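Local atomic coordinates of beta-xylosidase (Uncultured organism, PDB entry 4MLG), a protein that hydrolyses xylosidic bonds as a beta-xylosidase (EC 3.2.1.37), probably releasing xylose from the non-reducing ends of xylo-oligosaccharides. Residues 29-39 against 297-305; 48-56 against 65-73. All blocks are in the same frame, centred on the assembly; numbering follows the deposited sequence.

Interaction 1. Residues 29-39 against 297-305. With SO4 (sulfate ion), chain N.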
ATOM      1  N   PRO A  29      21.237  13.819  -4.283  1.00 55.36           N
ATOM      2  CA  PRO A  29      21.513  12.480  -4.804  1.00 55.02           C
ATOM      3  C   PRO A  29      21.176  11.380  -3.803  1.00 56.12           C
ATOM      4  O   PRO A  29      21.021  11.654  -2.614  1.00 57.72           O
ATOM      5  CB  PRO A  29      23.024  12.519  -5.017  1.00 54.97           C
ATOM      6  CG  PRO A  29      23.512  13.379  -3.891  1.00 55.11           C
ATOM      7  CD  PRO A  29      22.422  14.401  -3.626  1.00 55.50           C
ATOM      8  N   SER A  30      21.062  10.148  -4.290  1.00 55.77           N
ATOM      9  CA  SER A  30      20.951   8.988  -3.417  1.00 56.50           C
ATOM     10  C   SER A  30      22.332   8.684  -2.846  1.00 57.87           C
ATOM     11  O   SER A  30      23.336   9.176  -3.359  1.00 58.43           O
ATOM     12  CB  SER A  30      20.426   7.781  -4.192  1.00 56.50           C
ATOM     13  OG  SER A  30      19.202   8.078  -4.837  1.00 56.73           O
ATOM     14  N   HIS A  31      22.390   7.878  -1.789  1.00 58.46           N
ATOM     15  CA  HIS A  31      23.669   7.540  -1.170  1.00 59.96           C
ATOM     16  C   HIS A  31      23.971   6.046  -1.261  1.00 61.45           C
ATOM     17  O   HIS A  31      23.500   5.259  -0.442  1.00 63.70           O
ATOM     18  CB  HIS A  31      23.699   7.996   0.293  1.00 61.05           C
ATOM     19  CG  HIS A  31      25.026   7.804   0.963  1.00 63.33           C
ATOM     20  ND1 HIS A  31      25.225   8.055   2.304  1.00 64.25           N
ATOM     21  CD2 HIS A  31      26.221   7.391   0.478  1.00 64.63           C
ATOM     22  CE1 HIS A  31      26.483   7.802   2.616  1.00 66.32           C
ATOM     23  NE2 HIS A  31      27.110   7.397   1.526  1.00 66.27           N
ATOM     24  N   ASP A  32      24.770   5.665  -2.252  1.00 60.06           N
ATOM     25  CA  ASP A  32      25.185   4.276  -2.408  1.00 59.13           C
ATOM     26  C   ASP A  32      26.217   3.872  -1.359  1.00 58.76           C
ATOM     27  O   ASP A  32      27.178   4.600  -1.103  1.00 58.17           O
ATOM     28  CB  ASP A  32      25.756   4.038  -3.807  1.00 60.03           C
ATOM     29  CG  ASP A  32      24.676   3.878  -4.859  1.00 58.96           C
ATOM     30  OD1 ASP A  32      23.581   3.385  -4.517  1.00 58.88           O
ATOM     31  OD2 ASP A  32      24.926   4.235  -6.028  1.00 58.19           O
ATOM     32  N   TRP A  33      26.010   2.706  -0.759  1.00 59.09           N
ATOM     33  CA  TRP A  33      26.962   2.146   0.187  1.00 59.73           C
ATOM     34  C   TRP A  33      27.011   0.638  -0.003  1.00 62.35           C
ATOM     35  O   TRP A  33      26.068   0.041  -0.519  1.00 60.52           O
ATOM     36  CB  TRP A  33      26.566   2.490   1.623  1.00 58.07           C
ATOM     37  CG  TRP A  33      25.358   1.750   2.110  1.00 55.71           C
ATOM     38  CD1 TRP A  33      24.077   1.885   1.660  1.00 53.25           C
ATOM     39  CD2 TRP A  33      25.315   0.770   3.155  1.00 55.89           C
ATOM     40  NE1 TRP A  33      23.241   1.044   2.353  1.00 52.66           N
ATOM     41  CE2 TRP A  33      23.976   0.348   3.278  1.00 54.36           C
ATOM     42  CE3 TRP A  33      26.280   0.204   3.996  1.00 57.97           C
ATOM     43  CZ2 TRP A  33      23.576  -0.612   4.208  1.00 55.15           C
ATOM     44  CZ3 TRP A  33      25.880  -0.750   4.920  1.00 58.53           C
ATOM     45  CH2 TRP A  33      24.540  -1.147   5.018  1.00 56.69           C
ATOM     46  N   GLU A  34      28.114   0.024   0.407  1.00 68.61           N
ATOM     47  CA  GLU A  34      28.267  -1.417   0.252  1.00 73.64           C
ATOM     48  C   GLU A  34      27.508  -2.188   1.324  1.00 76.17           C
ATOM     49  O   GLU A  34      28.026  -2.436   2.412  1.00 78.84           O
ATOM     50  CB  GLU A  34      29.746  -1.817   0.260  1.00 77.72           C
ATOM     51  CG  GLU A  34      29.988  -3.319   0.120  1.00 81.43           C
ATOM     52  CD  GLU A  34      29.562  -3.866  -1.233  1.00 82.41           C
ATOM     53  OE1 GLU A  34      30.431  -4.006  -2.118  1.00 85.05           O
ATOM     54  OE2 GLU A  34      28.362  -4.163  -1.411  1.00 80.62           O
ATOM     55  N   SER A  35      26.269  -2.554   1.014  1.00 75.68           N
ATOM     56  CA  SER A  35      25.530  -3.482   1.852  1.00 76.75           C
ATOM     57  C   SER A  35      26.088  -4.870   1.581  1.00 78.23           C
ATOM     58  O   SER A  35      26.584  -5.141   0.488  1.00 79.91           O
ATOM     59  CB  SER A  35      24.037  -3.437   1.527  1.00 75.19           C
ATOM     60  OG  SER A  35      23.803  -3.764   0.168  1.00 74.70           O
ATOM     61  N   GLY A  36      26.014  -5.754   2.568  1.00 77.94           N
ATOM     62  CA  GLY A  36      26.551  -7.092   2.411  1.00 79.40           C
ATOM     63  C   GLY A  36      25.672  -7.999   1.571  1.00 79.04           C
ATOM     64  O   GLY A  36      25.825  -9.219   1.599  1.00 81.57           O
ATOM     65  N   ILE A  37      24.751  -7.403   0.819  1.00 74.39           N
ATOM     66  CA  ILE A  37      23.813  -8.159  -0.002  1.00 71.49           C
ATOM     67  C   ILE A  37      24.353  -8.353  -1.415  1.00 72.01           C
ATOM     68  O   ILE A  37      24.731  -7.387  -2.077  1.00 70.82           O
ATOM     69  CB  ILE A  37      22.449  -7.446  -0.083  1.00 66.65           C
ATOM     70  CG1 ILE A  37      22.006  -6.984   1.306  1.00 65.28           C
ATOM     71  CG2 ILE A  37      21.403  -8.352  -0.716  1.00 65.45           C
ATOM     72  CD1 ILE A  37      20.707  -6.214   1.303  1.00 62.89           C
ATOM     73  N   PRO A  38      24.391  -9.610  -1.883  1.00 74.39           N
ATOM     74  CA  PRO A  38      24.820  -9.906  -3.253  1.00 76.26           C
ATOM     75  C   PRO A  38      23.796  -9.387  -4.254  1.00 76.86           C
ATOM     76  O   PRO A  38      22.669  -9.087  -3.859  1.00 74.82           O
ATOM     77  CB  PRO A  38      24.863 -11.435  -3.281  1.00 77.77           C
ATOM     78  CG  PRO A  38      23.901 -11.859  -2.229  1.00 76.97           C
ATOM     79  CD  PRO A  38      24.016 -10.830  -1.146  1.00 75.50           C
ATOM     80  N   GLU A  39      24.181  -9.281  -5.522  1.00 80.32           N
ATOM     81  CA  GLU A  39      23.286  -8.762  -6.554  1.00 82.20           C
ATOM     82  C   GLU A  39      22.000  -9.575  -6.673  1.00 84.69           C
ATOM     83  O   GLU A  39      21.966 -10.758  -6.333  1.00 86.57           O
ATOM     84  CB  GLU A  39      23.994  -8.698  -7.909  1.00 85.45           C
ATOM     85  CG  GLU A  39      24.401  -7.295  -8.329  1.00 86.22           C
ATOM     86  CD  GLU A  39      24.852  -7.229  -9.775  1.00 90.05           C
ATOM     87  OE1 GLU A  39      25.146  -8.295 -10.356  1.00 93.35           O
ATOM     88  OE2 GLU A  39      24.908  -6.113 -10.332  1.00 89.97           O
ATOM     89  N   LYS A 297      31.397  -1.570 -10.321  1.00 63.15           N
ATOM     90  CA  LYS A 297      30.364  -2.032  -9.398  1.00 62.38           C
ATOM     91  C   LYS A 297      29.082  -1.212  -9.530  1.00 59.67           C
ATOM     92  O   LYS A 297      29.038  -0.045  -9.142  1.00 59.11           O
ATOM     93  CB  LYS A 297      30.880  -2.005  -7.957  1.00 65.11           C
ATOM     94  CG  LYS A 297      32.089  -2.899  -7.725  1.00 68.92           C
ATOM     95  CD  LYS A 297      32.552  -2.860  -6.277  1.00 71.80           C
ATOM     96  CE  LYS A 297      33.781  -3.734  -6.074  1.00 74.31           C
ATOM     97  NZ  LYS A 297      34.270  -3.706  -4.668  1.00 75.83           N
ATOM     98  N   THR A 298      28.045  -1.843 -10.076  1.00 57.53           N
ATOM     99  CA  THR A 298      26.766  -1.191 -10.356  1.00 55.13           C
ATOM    100  C   THR A 298      26.156  -0.469  -9.153  1.00 56.14           C
ATOM    101  O   THR A 298      25.704   0.672  -9.268  1.00 57.29           O
ATOM    102  CB  THR A 298      25.742  -2.208 -10.903  1.00 52.48           C
ATOM    103  OG1 THR A 298      26.225  -2.761 -12.133  1.00 53.50           O
ATOM    104  CG2 THR A 298      24.394  -1.546 -11.142  1.00 50.04           C
ATOM    105  N   TRP A 299      26.153  -1.133  -8.002  1.00 54.82           N
ATOM    106  CA  TRP A 299      25.511  -0.592  -6.806  1.00 52.94           C
ATOM    107  C   TRP A 299      26.355   0.475  -6.109  1.00 53.79           C
ATOM    108  O   TRP A 299      25.956   1.014  -5.078  1.00 53.51           O
ATOM    109  CB  TRP A 299      25.162  -1.719  -5.829  1.00 52.47           C
ATOM    110  CG  TRP A 299      26.341  -2.542  -5.418  1.00 53.60           C
ATOM    111  CD1 TRP A 299      27.063  -2.419  -4.268  1.00 54.81           C
ATOM    112  CD2 TRP A 299      26.940  -3.611  -6.158  1.00 54.73           C
ATOM    113  NE1 TRP A 299      28.074  -3.350  -4.243  1.00 57.10           N
ATOM    114  CE2 TRP A 299      28.021  -4.093  -5.393  1.00 56.73           C
ATOM    115  CE3 TRP A 299      26.668  -4.210  -7.392  1.00 54.63           C
ATOM    116  CZ2 TRP A 299      28.829  -5.144  -5.821  1.00 57.80           C
ATOM    117  CZ3 TRP A 299      27.471  -5.253  -7.816  1.00 55.91           C
ATOM    118  CH2 TRP A 299      28.538  -5.709  -7.033  1.00 57.16           C
ATOM    119  N   LEU A 300      27.519   0.775  -6.676  1.00 55.30           N
ATOM    120  CA  LEU A 300      28.384   1.825  -6.150  1.00 57.12           C
ATOM    121  C   LEU A 300      28.647   2.868  -7.230  1.00 58.46           C
ATOM    122  O   LEU A 300      29.489   2.671  -8.106  1.00 60.10           O
ATOM    123  CB  LEU A 300      29.704   1.240  -5.650  1.00 59.07           C
ATOM    124  CG  LEU A 300      29.625   0.214  -4.519  1.00 59.86           C
ATOM    125  CD1 LEU A 300      31.018  -0.253  -4.130  1.00 62.44           C
ATOM    126  CD2 LEU A 300      28.899   0.797  -3.320  1.00 59.10           C
ATOM    127  N   ARG A 301      27.924   3.981  -7.159  1.00 57.31           N
ATOM    128  CA  ARG A 301      27.952   4.978  -8.219  1.00 56.07           C
ATOM    129  C   ARG A 301      28.501   6.318  -7.740  1.00 56.90           C
ATOM    130  O   ARG A 301      28.256   6.731  -6.609  1.00 57.33           O
ATOM    131  CB  ARG A 301      26.545   5.154  -8.794  1.00 55.02           C
ATOM    132  CG  ARG A 301      25.961   3.875  -9.373  1.00 54.84           C
ATOM    133  CD  ARG A 301      24.442   3.920  -9.454  1.00 54.32           C
ATOM    134  NE  ARG A 301      23.815   3.828  -8.138  1.00 55.06           N
ATOM    135  CZ  ARG A 301      22.501   3.787  -7.937  1.00 53.81           C
ATOM    136  NH1 ARG A 301      21.667   3.827  -8.967  1.00 52.94           N
ATOM    137  NH2 ARG A 301      22.020   3.706  -6.704  1.00 53.44           N
ATOM    138  N   SER A 302      29.247   6.990  -8.611  1.00 58.68           N
ATOM    139  CA  SER A 302      29.815   8.294  -8.292  1.00 61.18           C
ATOM    140  C   SER A 302      29.229   9.349  -9.220  1.00 62.18           C
ATOM    141  O   SER A 302      29.278   9.202 -10.440  1.00 63.13           O
ATOM    142  CB  SER A 302      31.336   8.261  -8.433  1.00 62.65           C
ATOM    143  OG  SER A 302      31.896   7.212  -7.662  1.00 62.71           O
ATOM    144  N   LEU A 303      28.673  10.411  -8.645  1.00 63.07           N
ATOM    145  CA  LEU A 303      28.027  11.439  -9.453  1.00 64.24           C
ATOM    146  C   LEU A 303      29.023  12.323 -10.196  1.00 63.81           C
ATOM    147  O   LEU A 303      30.138  12.556  -9.728  1.00 65.60           O
ATOM    148  CB  LEU A 303      27.039  12.277  -8.627  1.00 67.25           C
ATOM    149  CG  LEU A 303      27.393  12.806  -7.233  1.00 70.30           C
ATOM    150  CD1 LEU A 303      28.537  13.800  -7.266  1.00 72.82           C
ATOM    151  CD2 LEU A 303      26.165  13.449  -6.613  1.00 70.73           C
ATOM    152  N   LYS A 304      28.607  12.809 -11.359  1.00 61.89           N
ATOM    153  CA  LYS A 304      29.470  13.618 -12.205  1.00 61.72           C
ATOM    154  C   LYS A 304      28.644  14.598 -13.032  1.00 61.99           C
ATOM    155  O   LYS A 304      27.441  14.411 -13.212  1.00 61.83           O
ATOM    156  CB  LYS A 304      30.304  12.717 -13.117  1.00 59.62           C
ATOM    157  CG  LYS A 304      29.475  11.775 -13.977  1.00 56.28           C
ATOM    158  CD  LYS A 304      30.349  10.757 -14.688  1.00 55.63           C
ATOM    159  CE  LYS A 304      31.393  11.435 -15.559  1.00 57.05           C
ATOM    160  NZ  LYS A 304      32.261  10.451 -16.264  1.00 58.15           N
ATOM    161  N   VAL A 305      29.291  15.643 -13.534  1.00 62.93           N
ATOM    162  CA  VAL A 305      28.587  16.667 -14.295  1.00 63.94           C
ATOM    163  C   VAL A 305      29.256  16.946 -15.638  1.00 65.63           C
ATOM    164  O   VAL A 305      30.477  17.095 -15.722  1.00 67.60           O
ATOM    165  CB  VAL A 305      28.441  17.976 -13.480  1.00 64.87           C
ATOM    166  CG1 VAL A 305      29.786  18.419 -12.921  1.00 66.58           C
ATOM    167  CG2 VAL A 305      27.810  19.073 -14.325  1.00 64.64           C
TER
HETATM  168  S   SO4 N 402      17.286   3.731  -8.979  1.00109.91           S
HETATM  169  O1  SO4 N 402      18.361   4.073  -8.053  1.00109.70           O
HETATM  170  O2  SO4 N 402      17.276   4.676 -10.091  1.00109.63           O
HETATM  171  O3  SO4 N 402      17.494   2.378  -9.487  1.00109.16           O
HETATM  172  O4  SO4 N 402      16.007   3.805  -8.278  1.00109.69           O
HETATM  173  O   HOH W   1      23.546   1.099  -3.336  1.00 51.43           O
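D32 and R301 meet in a two-pronged salt bridge, with NE of R301 facing OD2 and NH2 facing OD1. The carboxylate and guanidinium planes lie only 21° apart, with OD2 near the guanidinium plane at its edge. The NH2 to OD1 bond, 2.7 Å long and almost straight, uses the syn lone pair of OD1. A weak backbone bond from R301 N reaches OD2. D32 OD1 also accepts a hydrogen bond from water 1, which donates as well to the carbonyl O of W299 (3.0 Å), bridging two acceptors that do not bond each other. Further along the loop, E34 has its CG anti to the backbone N (chi1 179°) and then bends at chi2 (66°), which brings its carboxylate to the indole NH of W299. NE1 makes two weak bonds, to OE1 (3.2 Å) and to OE2 (3.0 Å). The other end of the indole is met by E39, whose OE2 sits at the ring edge, 3.7 Å from CZ3. At the strand end of the contact, CB of P29 packs on CD2 of L303 at 3.6 Å.

In the next shell, NH1 of R301 points to a sulfate ion, whose O1 it meets in a weak bond, and to D15 in a long, weak ion pair. D15 also accepts from S30 OG, and A14 packs against D32. The arrangement joins the end of strand 24-32 in the first blade, and the loop after it, to the turn and loop leading into strand 302-308 of the last, across the seam where a five-bladed family 43 propeller closes on itself.

Interaction 2. Residues 48-56 against 65-73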
ATOM      1  N   MET A  48      20.144   1.674  -0.248  1.00 55.79           N
ATOM      2  CA  MET A  48      20.447   2.990   0.304  1.00 55.88           C
ATOM      3  C   MET A  48      19.556   3.266   1.510  1.00 56.31           C
ATOM      4  O   MET A  48      18.452   2.730   1.608  1.00 56.04           O
ATOM      5  CB  MET A  48      20.272   4.079  -0.756  1.00 54.11           C
ATOM      6  CG  MET A  48      21.134   3.876  -1.991  1.00 52.80           C
ATOM      7  SD  MET A  48      20.450   2.665  -3.133  1.00 64.28           S
ATOM      8  CE  MET A  48      19.400   3.713  -4.131  1.00 40.25           C
ATOM      9  N   LYS A  49      20.033   4.097   2.430  1.00 57.86           N
ATOM     10  CA  LYS A  49      19.306   4.315   3.677  1.00 60.03           C
ATOM     11  C   LYS A  49      19.300   5.764   4.165  1.00 61.85           C
ATOM     12  O   LYS A  49      18.745   6.056   5.223  1.00 63.54           O
ATOM     13  CB  LYS A  49      19.849   3.395   4.774  1.00 61.24           C
ATOM     14  CG  LYS A  49      21.353   3.484   4.970  1.00 62.09           C
ATOM     15  CD  LYS A  49      21.829   2.502   6.027  1.00 63.28           C
ATOM     16  CE  LYS A  49      23.341   2.540   6.176  1.00 65.01           C
ATOM     17  NZ  LYS A  49      23.821   1.609   7.235  1.00 67.50           N
ATOM     18  N   ASP A  50      19.905   6.669   3.400  1.00 61.89           N
ATOM     19  CA  ASP A  50      19.942   8.073   3.802  1.00 63.54           C
ATOM     20  C   ASP A  50      20.132   9.049   2.637  1.00 61.45           C
ATOM     21  O   ASP A  50      20.355   8.641   1.497  1.00 60.28           O
ATOM     22  CB  ASP A  50      21.020   8.302   4.866  1.00 68.47           C
ATOM     23  CG  ASP A  50      22.414   8.010   4.355  1.00 72.61           C
ATOM     24  OD1 ASP A  50      22.539   7.255   3.367  1.00 73.03           O
ATOM     25  OD2 ASP A  50      23.385   8.532   4.941  1.00 75.40           O
ATOM     26  N   TYR A  51      20.035  10.342   2.945  1.00 60.72           N
ATOM     27  CA  TYR A  51      20.206  11.398   1.952  1.00 58.77           C
ATOM     28  C   TYR A  51      21.224  12.436   2.410  1.00 59.30           C
ATOM     29  O   TYR A  51      21.167  12.913   3.543  1.00 60.07           O
ATOM     30  CB  TYR A  51      18.875  12.106   1.681  1.00 57.92           C
ATOM     31  CG  TYR A  51      17.881  11.307   0.875  1.00 55.33           C
ATOM     32  CD1 TYR A  51      18.300  10.462  -0.144  1.00 54.09           C
ATOM     33  CD2 TYR A  51      16.519  11.399   1.131  1.00 54.35           C
ATOM     34  CE1 TYR A  51      17.389   9.729  -0.884  1.00 52.99           C
ATOM     35  CE2 TYR A  51      15.603  10.672   0.399  1.00 53.24           C
ATOM     36  CZ  TYR A  51      16.042   9.839  -0.606  1.00 53.01           C
ATOM     37  OH  TYR A  51      15.126   9.115  -1.334  1.00 53.09           O
ATOM     38  N   HIS A  52      22.148  12.783   1.521  1.00 58.98           N
ATOM     39  CA  HIS A  52      23.039  13.914   1.742  1.00 59.87           C
ATOM     40  C   HIS A  52      22.603  15.066   0.839  1.00 57.77           C
ATOM     41  O   HIS A  52      21.820  14.871  -0.091  1.00 54.23           O
ATOM     42  CB  HIS A  52      24.491  13.534   1.441  1.00 61.84           C
ATOM     43  CG  HIS A  52      25.126  12.679   2.494  1.00 63.00           C
ATOM     44  ND1 HIS A  52      26.147  13.130   3.303  1.00 64.53           N
ATOM     45  CD2 HIS A  52      24.894  11.397   2.864  1.00 62.58           C
ATOM     46  CE1 HIS A  52      26.513  12.166   4.128  1.00 64.70           C
ATOM     47  NE2 HIS A  52      25.767  11.104   3.882  1.00 63.53           N
ATOM     48  N   VAL A  53      23.103  16.266   1.117  1.00 60.52           N
ATOM     49  CA  VAL A  53      22.808  17.427   0.283  1.00 62.36           C
ATOM     50  C   VAL A  53      24.079  18.197  -0.056  1.00 65.22           C
ATOM     51  O   VAL A  53      24.791  18.663   0.834  1.00 67.27           O
ATOM     52  CB  VAL A  53      21.796  18.380   0.956  1.00 63.08           C
ATOM     53  CG1 VAL A  53      21.689  19.682   0.178  1.00 63.03           C
ATOM     54  CG2 VAL A  53      20.434  17.718   1.071  1.00 62.35           C
ATOM     55  N   PHE A  54      24.362  18.327  -1.349  1.00 66.01           N
ATOM     56  CA  PHE A  54      25.550  19.042  -1.801  1.00 68.82           C
ATOM     57  C   PHE A  54      25.180  20.357  -2.481  1.00 71.30           C
ATOM     58  O   PHE A  54      24.135  20.462  -3.124  1.00 71.74           O
ATOM     59  CB  PHE A  54      26.373  18.170  -2.750  1.00 67.20           C
ATOM     60  CG  PHE A  54      26.816  16.867  -2.146  1.00 66.31           C
ATOM     61  CD1 PHE A  54      27.952  16.804  -1.355  1.00 67.54           C
ATOM     62  CD2 PHE A  54      26.098  15.704  -2.371  1.00 64.52           C
ATOM     63  CE1 PHE A  54      28.362  15.607  -0.799  1.00 67.00           C
ATOM     64  CE2 PHE A  54      26.502  14.505  -1.817  1.00 64.17           C
ATOM     65  CZ  PHE A  54      27.635  14.456  -1.031  1.00 65.55           C
ATOM     66  N   SER A  55      26.040  21.360  -2.333  1.00 73.33           N
ATOM     67  CA  SER A  55      25.804  22.664  -2.946  1.00 74.66           C
ATOM     68  C   SER A  55      27.080  23.233  -3.558  1.00 76.76           C
ATOM     69  O   SER A  55      28.179  23.002  -3.054  1.00 78.04           O
ATOM     70  CB  SER A  55      25.228  23.644  -1.923  1.00 76.43           C
ATOM     71  OG  SER A  55      26.117  23.826  -0.834  1.00 78.67           O
ATOM     72  N   MET A  56      26.926  23.975  -4.652  1.00 76.93           N
ATOM     73  CA  MET A  56      28.064  24.577  -5.335  1.00 77.82           C
ATOM     74  C   MET A  56      27.800  26.045  -5.646  1.00 79.77           C
ATOM     75  O   MET A  56      26.652  26.485  -5.683  1.00 79.52           O
ATOM     76  CB  MET A  56      28.369  23.829  -6.635  1.00 75.84           C
ATOM     77  CG  MET A  56      28.449  22.321  -6.493  1.00 74.28           C
ATOM     78  SD  MET A  56      28.822  21.498  -8.051  1.00 79.66           S
ATOM     79  CE  MET A  56      30.482  22.096  -8.353  1.00 58.98           C
ATOM     80  N   THR A  65      30.348  21.577  -1.390  1.00 82.85           N
ATOM     81  CA  THR A  65      30.074  21.555   0.043  1.00 83.45           C
ATOM     82  C   THR A  65      29.097  20.448   0.430  1.00 80.44           C
ATOM     83  O   THR A  65      27.984  20.379  -0.094  1.00 78.32           O
ATOM     84  CB  THR A  65      29.518  22.911   0.529  1.00 85.32           C
ATOM     85  OG1 THR A  65      30.523  23.921   0.385  1.00 87.84           O
ATOM     86  CG2 THR A  65      29.097  22.827   1.990  1.00 86.59           C
ATOM     87  N   ASP A  66      29.520  19.582   1.348  1.00 79.86           N
ATOM     88  CA  ASP A  66      28.656  18.534   1.878  1.00 77.15           C
ATOM     89  C   ASP A  66      27.923  19.061   3.106  1.00 75.27           C
ATOM     90  O   ASP A  66      28.548  19.422   4.104  1.00 77.40           O
ATOM     91  CB  ASP A  66      29.479  17.295   2.246  1.00 79.02           C
ATOM     92  CG  ASP A  66      28.615  16.063   2.499  1.00 79.02           C
ATOM     93  OD1 ASP A  66      27.421  16.215   2.833  1.00 78.85           O
ATOM     94  OD2 ASP A  66      29.137  14.937   2.362  1.00 79.05           O
ATOM     95  N   HIS A  67      26.596  19.103   3.033  1.00 71.04           N
ATOM     96  CA  HIS A  67      25.792  19.580   4.151  1.00 70.91           C
ATOM     97  C   HIS A  67      25.472  18.454   5.131  1.00 69.94           C
ATOM     98  O   HIS A  67      24.830  18.678   6.157  1.00 70.87           O
ATOM     99  CB  HIS A  67      24.503  20.238   3.651  1.00 68.74           C
ATOM    100  CG  HIS A  67      24.733  21.486   2.858  1.00 68.04           C
ATOM    101  ND1 HIS A  67      24.908  22.721   3.447  1.00 70.35           N
ATOM    102  CD2 HIS A  67      24.815  21.692   1.522  1.00 65.97           C
ATOM    103  CE1 HIS A  67      25.088  23.632   2.509  1.00 69.96           C
ATOM    104  NE2 HIS A  67      25.037  23.035   1.332  1.00 67.40           N
ATOM    105  N   GLY A  68      25.924  17.247   4.807  1.00 67.97           N
ATOM    106  CA  GLY A  68      25.723  16.098   5.671  1.00 67.55           C
ATOM    107  C   GLY A  68      24.387  15.413   5.453  1.00 65.75           C
ATOM    108  O   GLY A  68      23.659  15.732   4.514  1.00 65.56           O
ATOM    109  N   VAL A  69      24.069  14.465   6.329  1.00 65.68           N
ATOM    110  CA  VAL A  69      22.810  13.731   6.253  1.00 64.35           C
ATOM    111  C   VAL A  69      21.628  14.621   6.637  1.00 63.81           C
ATOM    112  O   VAL A  69      21.664  15.311   7.655  1.00 66.43           O
ATOM    113  CB  VAL A  69      22.835  12.487   7.165  1.00 66.83           C
ATOM    114  CG1 VAL A  69      21.491  11.772   7.138  1.00 66.18           C
ATOM    115  CG2 VAL A  69      23.955  11.549   6.747  1.00 67.10           C
ATOM    116  N   VAL A  70      20.585  14.602   5.813  1.00 61.28           N
ATOM    117  CA  VAL A  70      19.392  15.403   6.062  1.00 61.94           C
ATOM    118  C   VAL A  70      18.169  14.521   6.285  1.00 62.39           C
ATOM    119  O   VAL A  70      17.112  15.005   6.691  1.00 63.75           O
ATOM    120  CB  VAL A  70      19.101  16.354   4.892  1.00 59.27           C
ATOM    121  CG1 VAL A  70      20.191  17.408   4.779  1.00 60.43           C
ATOM    122  CG2 VAL A  70      18.968  15.566   3.597  1.00 55.78           C
ATOM    123  N   LEU A  71      18.322  13.229   6.013  1.00 61.19           N
ATOM    124  CA  LEU A  71      17.233  12.272   6.169  1.00 61.31           C
ATOM    125  C   LEU A  71      17.769  10.846   6.164  1.00 62.07           C
ATOM    126  O   LEU A  71      18.642  10.510   5.366  1.00 61.94           O
ATOM    127  CB  LEU A  71      16.209  12.441   5.041  1.00 58.70           C
ATOM    128  CG  LEU A  71      14.904  11.649   5.153  1.00 56.62           C
ATOM    129  CD1 LEU A  71      14.055  12.175   6.298  1.00 57.62           C
ATOM    130  CD2 LEU A  71      14.127  11.689   3.845  1.00 54.92           C
ATOM    131  N   ARG A  72      17.250  10.014   7.063  1.00 62.86           N
ATOM    132  CA  ARG A  72      17.587   8.594   7.080  1.00 62.30           C
ATOM    133  C   ARG A  72      16.344   7.758   7.374  1.00 60.42           C
ATOM    134  O   ARG A  72      15.366   8.261   7.927  1.00 60.69           O
ATOM    135  CB  ARG A  72      18.693   8.299   8.098  1.00 66.93           C
ATOM    136  CG  ARG A  72      18.284   8.490   9.549  1.00 73.04           C
ATOM    137  CD  ARG A  72      19.451   8.232  10.495  1.00 78.16           C
ATOM    138  NE  ARG A  72      20.543   9.181  10.295  1.00 81.31           N
ATOM    139  CZ  ARG A  72      20.670  10.328  10.958  1.00 84.95           C
ATOM    140  NH1 ARG A  72      19.771  10.674  11.869  1.00 87.21           N
ATOM    141  NH2 ARG A  72      21.697  11.130  10.710  1.00 85.77           N
ATOM    142  N   THR A  73      16.391   6.482   7.003  1.00 59.89           N
ATOM    143  CA  THR A  73      15.246   5.587   7.151  1.00 61.23           C
ATOM    144  C   THR A  73      14.741   5.469   8.590  1.00 64.04           C
ATOM    145  O   THR A  73      13.553   5.258   8.815  1.00 64.23           O
ATOM    146  CB  THR A  73      15.552   4.179   6.605  1.00 61.42           C
ATOM    147  OG1 THR A  73      16.681   3.629   7.294  1.00 65.10           O
ATOM    148  CG2 THR A  73      15.856   4.240   5.116  1.00 59.43           C
TER
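V53 and V70 cross at about a right angle, with CG2 of each 3.6 Å from the other. Beside them the side chains of Y51 and L71 point the same way, CD2 of L71 lying 3.6 Å from CD2 of Y51 at the phenol edge. Backbone bonds tie the antiparallel strands 50-56 and 65-72, as from V70 N to Y51 O (2.9 Å) and between S55 and T65. H67 and G68 face V53 in a beta bulge: H67 N donates to V53 O, while V53 N reaches G68 O weakly. D66 OD1 accepts from G68 N (2.7 Å) in an Asx turn, and in the plane of the H52 ring it takes a weak bond from ND1. V69 N lies over one face of that imidazole, and V69 CG2 is 3.4 Å from H52 NE2. Replacing H52 by an alanine would probably leave D66 OD1 without its imidazole donor and V69 CG2 without its ring. At the far edge S55 OG, set between the backbone N and the carbonyl carbon (chi1 60°), hydrogen-bonds to H67 NE2. Strand 24-32 pairs with the other side of strand 50-56, while Y51 packs on strands 81-91 and 94-102 of the next sheet, its OH hydrogen-bonded to W84 O.

In the fold
Both contacts reach one sheet, through neighbouring strands 24-32 and 50-56, while 297-305 leads into another, and 48-56 with 65-73 is nested in the long loop closed by interaction 1. Interaction 2 is a local hairpin within one blade, held by antiparallel backbone bonds that a bulge interrupts and by an apolar centre. Interaction 1 spans almost the whole chain and relies instead on side-chain charge, a bridging water and loop aromatics. Each is partly buried: glutamates mark the outer end of interaction 1, D66 and K49 the exposed parts of interaction 2. They touch where H31 ND1 probably bonds to D50 OD2, at 3.3 Å, and where M48 packs against D32, linking the hairpin to the salt bridge.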